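Local coordinates for viral structural protein 4 (Bombyx mori cytoplasmic polyhedrosis virus, PDB 6TZ0) that accompanies the viral RNA-dependent RNA polymerase inside the capsid, binds GTP, and probably acts as an NTPase that supports transcription, at residues B[445-457]-B[527-539]. Sequence-based numbering, arbitrary orientation.
Sequences KIKMMDEMNEVLI and QLFLRDTYYRLLP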
loop_
_atom_site.group_PDB
_atom_site.type_symbol
_atom_site.label_atom_id
_atom_site.label_comp_id
_atom_site.label_asym_id
_atom_site.label_seq_id
_atom_site.Cartn_x
_atom_site.Cartn_y
_atom_site.Cartn_z
ATOM N N LYS B 445 4.764 -32.014 28.812
ATOM C CA LYS B 445 3.440 -31.414 28.686
ATOM C C LYS B 445 3.221 -30.848 27.291
ATOM O O LYS B 445 2.139 -31.010 26.715
ATOM C CB LYS B 445 3.265 -30.322 29.734
ATOM C CG LYS B 445 3.221 -30.827 31.155
ATOM C CD LYS B 445 3.031 -29.681 32.121
ATOM C CE LYS B 445 2.947 -30.179 33.536
ATOM N NZ LYS B 445 2.739 -29.070 34.490
ATOM N N ILE B 446 4.234 -30.172 26.742
ATOM C CA ILE B 446 4.138 -29.571 25.413
ATOM C C ILE B 446 3.997 -30.639 24.329
ATOM O O ILE B 446 3.294 -30.428 23.327
ATOM C CB ILE B 446 5.358 -28.651 25.203
ATOM C CG1 ILE B 446 5.242 -27.423 26.101
ATOM C CG2 ILE B 446 5.547 -28.224 23.761
ATOM C CD1 ILE B 446 6.482 -26.575 26.111
ATOM N N LYS B 447 4.588 -31.820 24.541
ATOM C CA LYS B 447 4.432 -32.922 23.596
ATOM C C LYS B 447 2.985 -33.411 23.521
ATOM O O LYS B 447 2.541 -33.869 22.465
ATOM C CB LYS B 447 5.376 -34.059 23.993
ATOM C CG LYS B 447 5.444 -35.230 23.031
ATOM C CD LYS B 447 6.497 -36.235 23.473
ATOM C CE LYS B 447 6.461 -37.494 22.616
ATOM N NZ LYS B 447 6.852 -37.212 21.208
ATOM N N MET B 448 2.228 -33.277 24.608
ATOM C CA MET B 448 0.813 -33.623 24.621
ATOM C C MET B 448 -0.070 -32.482 24.133
ATOM O O MET B 448 -1.109 -32.722 23.500
ATOM C CB MET B 448 0.401 -34.014 26.037
ATOM C CG MET B 448 1.205 -35.155 26.600
ATOM S SD MET B 448 0.796 -35.449 28.321
ATOM C CE MET B 448 -0.817 -36.169 28.120
ATOM N N MET B 449 0.329 -31.242 24.409
ATOM C CA MET B 449 -0.418 -30.098 23.908
ATOM C C MET B 449 -0.307 -29.955 22.399
ATOM O O MET B 449 -1.202 -29.376 21.783
ATOM C CB MET B 449 0.060 -28.815 24.574
ATOM C CG MET B 449 -0.158 -28.797 26.056
ATOM S SD MET B 449 0.497 -27.321 26.824
ATOM C CE MET B 449 0.457 -27.843 28.524
ATOM N N ASP B 450 0.763 -30.470 21.791
ATOM C CA ASP B 450 0.828 -30.494 20.332
ATOM C C ASP B 450 -0.209 -31.448 19.746
ATOM O O ASP B 450 -0.821 -31.152 18.713
ATOM C CB ASP B 450 2.230 -30.873 19.874
ATOM C CG ASP B 450 3.241 -29.788 20.156
ATOM O OD1 ASP B 450 2.833 -28.613 20.241
ATOM O OD2 ASP B 450 4.442 -30.103 20.270
ATOM N N GLU B 451 -0.444 -32.578 20.410
ATOM C CA GLU B 451 -1.500 -33.491 19.984
ATOM C C GLU B 451 -2.882 -32.885 20.201
ATOM O O GLU B 451 -3.794 -33.083 19.382
ATOM C CB GLU B 451 -1.348 -34.807 20.738
ATOM C CG GLU B 451 -0.099 -35.571 20.339
ATOM C CD GLU B 451 0.174 -36.763 21.230
ATOM O OE1 GLU B 451 -0.476 -36.883 22.285
ATOM O OE2 GLU B 451 1.042 -37.588 20.874
ATOM N N MET B 452 -3.043 -32.118 21.278
ATOM C CA MET B 452 -4.287 -31.382 21.470
ATOM C C MET B 452 -4.476 -30.296 20.410
ATOM O O MET B 452 -5.603 -30.043 19.982
ATOM C CB MET B 452 -4.325 -30.781 22.870
ATOM C CG MET B 452 -5.674 -30.231 23.254
ATOM S SD MET B 452 -6.905 -31.533 23.402
ATOM C CE MET B 452 -8.410 -30.619 23.089
ATOM N N ASN B 453 -3.394 -29.664 19.949
ATOM C CA ASN B 453 -3.523 -28.719 18.841
ATOM C C ASN B 453 -3.868 -29.427 17.539
ATOM O O ASN B 453 -4.566 -28.856 16.694
ATOM C CB ASN B 453 -2.244 -27.904 18.663
ATOM C CG ASN B 453 -2.032 -26.913 19.772
ATOM O OD1 ASN B 453 -2.983 -26.378 20.320
ATOM N ND2 ASN B 453 -0.779 -26.623 20.075
ATOM N N GLU B 454 -3.401 -30.665 17.369
ATOM C CA GLU B 454 -3.807 -31.466 16.215
ATOM C C GLU B 454 -5.285 -31.825 16.258
ATOM O O GLU B 454 -5.920 -31.948 15.206
ATOM C CB GLU B 454 -2.978 -32.743 16.131
ATOM C CG GLU B 454 -1.528 -32.529 15.787
ATOM C CD GLU B 454 -0.748 -33.823 15.774
ATOM O OE1 GLU B 454 -1.324 -34.863 16.147
ATOM O OE2 GLU B 454 0.442 -33.800 15.397
ATOM N N VAL B 455 -5.853 -32.021 17.446
ATOM C CA VAL B 455 -7.290 -32.292 17.460
ATOM C C VAL B 455 -8.093 -30.990 17.425
ATOM O O VAL B 455 -9.276 -31.006 17.067
ATOM C CB VAL B 455 -7.682 -33.191 18.651
ATOM C CG1 VAL B 455 -7.773 -32.431 19.925
ATOM C CG2 VAL B 455 -8.971 -33.936 18.380
ATOM N N LEU B 456 -7.472 -29.850 17.737
ATOM C CA LEU B 456 -8.161 -28.570 17.589
ATOM C C LEU B 456 -8.188 -28.084 16.144
ATOM O O LEU B 456 -9.167 -27.463 15.726
ATOM C CB LEU B 456 -7.510 -27.499 18.466
ATOM C CG LEU B 456 -7.713 -27.524 19.977
ATOM C CD1 LEU B 456 -6.807 -26.527 20.632
ATOM C CD2 LEU B 456 -9.130 -27.194 20.313
ATOM N N ILE B 457 -7.123 -28.340 15.379
ATOM C CA ILE B 457 -6.983 -27.759 14.043
ATOM C C ILE B 457 -8.004 -28.315 13.052
ATOM O O ILE B 457 -8.380 -27.618 12.106
ATOM C CB ILE B 457 -5.528 -27.953 13.553
ATOM C CG1 ILE B 457 -5.227 -27.161 12.284
ATOM C CG2 ILE B 457 -5.209 -29.402 13.296
ATOM C CD1 ILE B 457 -5.285 -25.716 12.459
ATOM N N GLN B 527 -9.605 -30.405 32.901
ATOM C CA GLN B 527 -9.822 -28.967 32.993
ATOM C C GLN B 527 -8.507 -28.209 33.100
ATOM O O GLN B 527 -8.320 -27.186 32.430
ATOM C CB GLN B 527 -10.718 -28.671 34.189
ATOM C CG GLN B 527 -12.122 -29.189 34.033
ATOM C CD GLN B 527 -12.883 -28.453 32.967
ATOM O OE1 GLN B 527 -12.815 -27.233 32.880
ATOM N NE2 GLN B 527 -13.598 -29.190 32.134
ATOM N N LEU B 528 -7.575 -28.711 33.912
ATOM C CA LEU B 528 -6.265 -28.075 34.026
ATOM C C LEU B 528 -5.460 -28.223 32.739
ATOM O O LEU B 528 -4.750 -27.290 32.329
ATOM C CB LEU B 528 -5.513 -28.668 35.209
ATOM C CG LEU B 528 -4.161 -28.052 35.545
ATOM C CD1 LEU B 528 -4.318 -26.593 35.903
ATOM C CD2 LEU B 528 -3.551 -28.809 36.687
ATOM N N PHE B 529 -5.586 -29.374 32.073
ATOM C CA PHE B 529 -4.900 -29.602 30.807
ATOM C C PHE B 529 -5.416 -28.671 29.717
ATOM O O PHE B 529 -4.627 -28.100 28.952
ATOM C CB PHE B 529 -5.063 -31.068 30.407
ATOM C CG PHE B 529 -4.388 -31.429 29.123
ATOM C CD1 PHE B 529 -3.010 -31.475 29.045
ATOM C CD2 PHE B 529 -5.130 -31.760 28.004
ATOM C CE1 PHE B 529 -2.385 -31.811 27.868
ATOM C CE2 PHE B 529 -4.507 -32.099 26.824
ATOM C CZ PHE B 529 -3.136 -32.126 26.758
ATOM N N LEU B 530 -6.735 -28.474 29.658
ATOM C CA LEU B 530 -7.297 -27.561 28.673
ATOM C C LEU B 530 -6.987 -26.111 28.996
ATOM O O LEU B 530 -6.803 -25.316 28.071
ATOM C CB LEU B 530 -8.803 -27.760 28.559
ATOM C CG LEU B 530 -9.183 -29.055 27.863
ATOM C CD1 LEU B 530 -10.678 -29.247 27.859
ATOM C CD2 LEU B 530 -8.642 -29.031 26.459
ATOM N N ARG B 531 -6.923 -25.754 30.286
ATOM C CA ARG B 531 -6.472 -24.422 30.677
ATOM C C ARG B 531 -5.067 -24.149 30.161
ATOM O O ARG B 531 -4.799 -23.075 29.614
ATOM C CB ARG B 531 -6.533 -24.262 32.203
ATOM C CG ARG B 531 -6.167 -22.860 32.720
ATOM C CD ARG B 531 -4.715 -22.744 33.184
ATOM N NE ARG B 531 -4.319 -21.365 33.426
ATOM C CZ ARG B 531 -3.057 -20.954 33.441
ATOM N NH1 ARG B 531 -2.080 -21.813 33.203
ATOM N NH2 ARG B 531 -2.775 -19.680 33.662
ATOM N N ASP B 532 -4.156 -25.109 30.333
ATOM C CA ASP B 532 -2.776 -24.869 29.920
ATOM C C ASP B 532 -2.628 -24.860 28.401
ATOM O O ASP B 532 -1.849 -24.068 27.857
ATOM C CB ASP B 532 -1.858 -25.901 30.556
ATOM C CG ASP B 532 -1.617 -25.640 32.020
ATOM O OD1 ASP B 532 -1.635 -24.465 32.429
ATOM O OD2 ASP B 532 -1.399 -26.613 32.762
ATOM N N THR B 533 -3.400 -25.697 27.699
ATOM C CA THR B 533 -3.402 -25.678 26.235
ATOM C C THR B 533 -3.928 -24.350 25.694
ATOM O O THR B 533 -3.319 -23.735 24.802
ATOM C CB THR B 533 -4.251 -26.833 25.711
ATOM O OG1 THR B 533 -3.748 -28.066 26.223
ATOM C CG2 THR B 533 -4.225 -26.881 24.194
ATOM N N TYR B 534 -5.054 -23.882 26.238
ATOM C CA TYR B 534 -5.637 -22.629 25.779
ATOM C C TYR B 534 -4.768 -21.440 26.146
ATOM O O TYR B 534 -4.710 -20.473 25.383
ATOM C CB TYR B 534 -7.035 -22.458 26.364
ATOM C CG TYR B 534 -8.056 -23.442 25.858
ATOM C CD1 TYR B 534 -7.891 -24.092 24.646
ATOM C CD2 TYR B 534 -9.174 -23.745 26.618
ATOM C CE1 TYR B 534 -8.823 -24.995 24.199
ATOM C CE2 TYR B 534 -10.104 -24.649 26.183
ATOM C CZ TYR B 534 -9.926 -25.271 24.974
ATOM O OH TYR B 534 -10.861 -26.172 24.536
ATOM N N TYR B 535 -4.083 -21.499 27.294
ATOM C CA TYR B 535 -3.105 -20.474 27.640
ATOM C C TYR B 535 -1.957 -20.451 26.645
ATOM O O TYR B 535 -1.493 -19.377 26.248
ATOM C CB TYR B 535 -2.572 -20.709 29.053
ATOM C CG TYR B 535 -1.453 -19.767 29.421
ATOM C CD1 TYR B 535 -1.712 -18.440 29.713
ATOM C CD2 TYR B 535 -0.135 -20.205 29.466
ATOM C CE1 TYR B 535 -0.697 -17.576 30.038
ATOM C CE2 TYR B 535 0.884 -19.346 29.784
ATOM C CZ TYR B 535 0.599 -18.032 30.069
ATOM O OH TYR B 535 1.615 -17.168 30.396
ATOM N N ARG B 536 -1.496 -21.629 26.221
ATOM C CA ARG B 536 -0.452 -21.708 25.209
ATOM C C ARG B 536 -0.933 -21.202 23.852
ATOM O O ARG B 536 -0.114 -20.816 23.017
ATOM C CB ARG B 536 0.059 -23.155 25.140
ATOM C CG ARG B 536 1.244 -23.441 24.221
ATOM C CD ARG B 536 1.786 -24.835 24.463
ATOM N NE ARG B 536 2.878 -25.187 23.566
ATOM C CZ ARG B 536 2.725 -25.893 22.454
ATOM N NH1 ARG B 536 1.528 -26.336 22.114
ATOM N NH2 ARG B 536 3.768 -26.166 21.689
ATOM N N LEU B 537 -2.240 -21.148 23.623
ATOM C CA LEU B 537 -2.743 -20.574 22.384
ATOM C C LEU B 537 -3.302 -19.158 22.520
ATOM O O LEU B 537 -3.725 -18.588 21.515
ATOM C CB LEU B 537 -3.813 -21.478 21.791
ATOM C CG LEU B 537 -3.378 -22.830 21.270
ATOM C CD1 LEU B 537 -4.610 -23.585 20.900
ATOM C CD2 LEU B 537 -2.468 -22.635 20.077
ATOM N N LEU B 538 -3.318 -18.574 23.717
ATOM C CA LEU B 538 -3.904 -17.249 23.932
ATOM C C LEU B 538 -2.904 -16.307 24.589
ATOM O O LEU B 538 -2.750 -16.320 25.822
ATOM C CB LEU B 538 -5.168 -17.336 24.782
ATOM C CG LEU B 538 -5.971 -16.080 25.155
ATOM C CD1 LEU B 538 -6.593 -15.419 23.953
ATOM C CD2 LEU B 538 -7.039 -16.397 26.177
ATOM N N PRO B 539 -2.212 -15.482 23.820
ATOM C CA PRO B 539 -1.454 -14.370 24.393
ATOM C C PRO B 539 -2.382 -13.210 24.729
ATOM O O PRO B 539 -3.593 -13.273 24.546
ATOM C CB PRO B 539 -0.498 -13.982 23.270
ATOM C CG PRO B 539 -0.463 -15.128 22.386
ATOM C CD PRO B 539 -1.794 -15.759 22.443
#
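Asp450 OD1 takes two donors from Arg536 in a salt bridge between two crossing helices. Arg536 NH2 lies 3.0 Å from Asp450 OD1 and meets it on the syn side of the carboxylate. NH1 adds a weaker bond to the same oxygen. Both bonds are bent, and the carboxylate and guanidinium planes stand 54° apart. Arg536 gets there with CG anti to its own backbone N (chi1 -175°) and a chain extended as far as NE. The guanidinium settles among Ile446, Met449, Asp450 and Asn453 as a knob into a hole. Ile446 CG2 packs 3.4 Å from Arg536 NH2, crossing the arginine chain at about a right angle.

Met449 is the matching knob from 445-457, set among Phe529, Asp532, Thr533 and Arg536. Met449 SD rests 3.7 Å from Arg536 CD. Its CE reaches Asp532 CB. Its CG passes Thr533 OG1. Thr533 OG1 sits over one face of the Phe529 ring and hydrogen-bonds to Phe529 O at 2.9 Å. Met448 O meets the ring at its edge. Met452 bends at chi2, and Met452 CE touches Leu530 CD2 at 3.7 Å. Toward the C-terminal ends of both segments, Leu456 CD1 packs 3.7 Å from Leu537 CD1.

The axes of the two short helical segments cross at -79° and come within 10.2 Å. Most of the touching residues are buried. Asp532 has further partners in Arg531 and Tyr437. Tyr534 stacks on His490 and lies close to Lys355, a GTP-binding residue within the probable P-loop. Helix 524-537 leads into strand 543-545 at one border of the parallel sheet. Helices 417-427 and 434-438 pack on helix 442-457, while Thr367 of the polymerase chain touches Arg536 and Leu537.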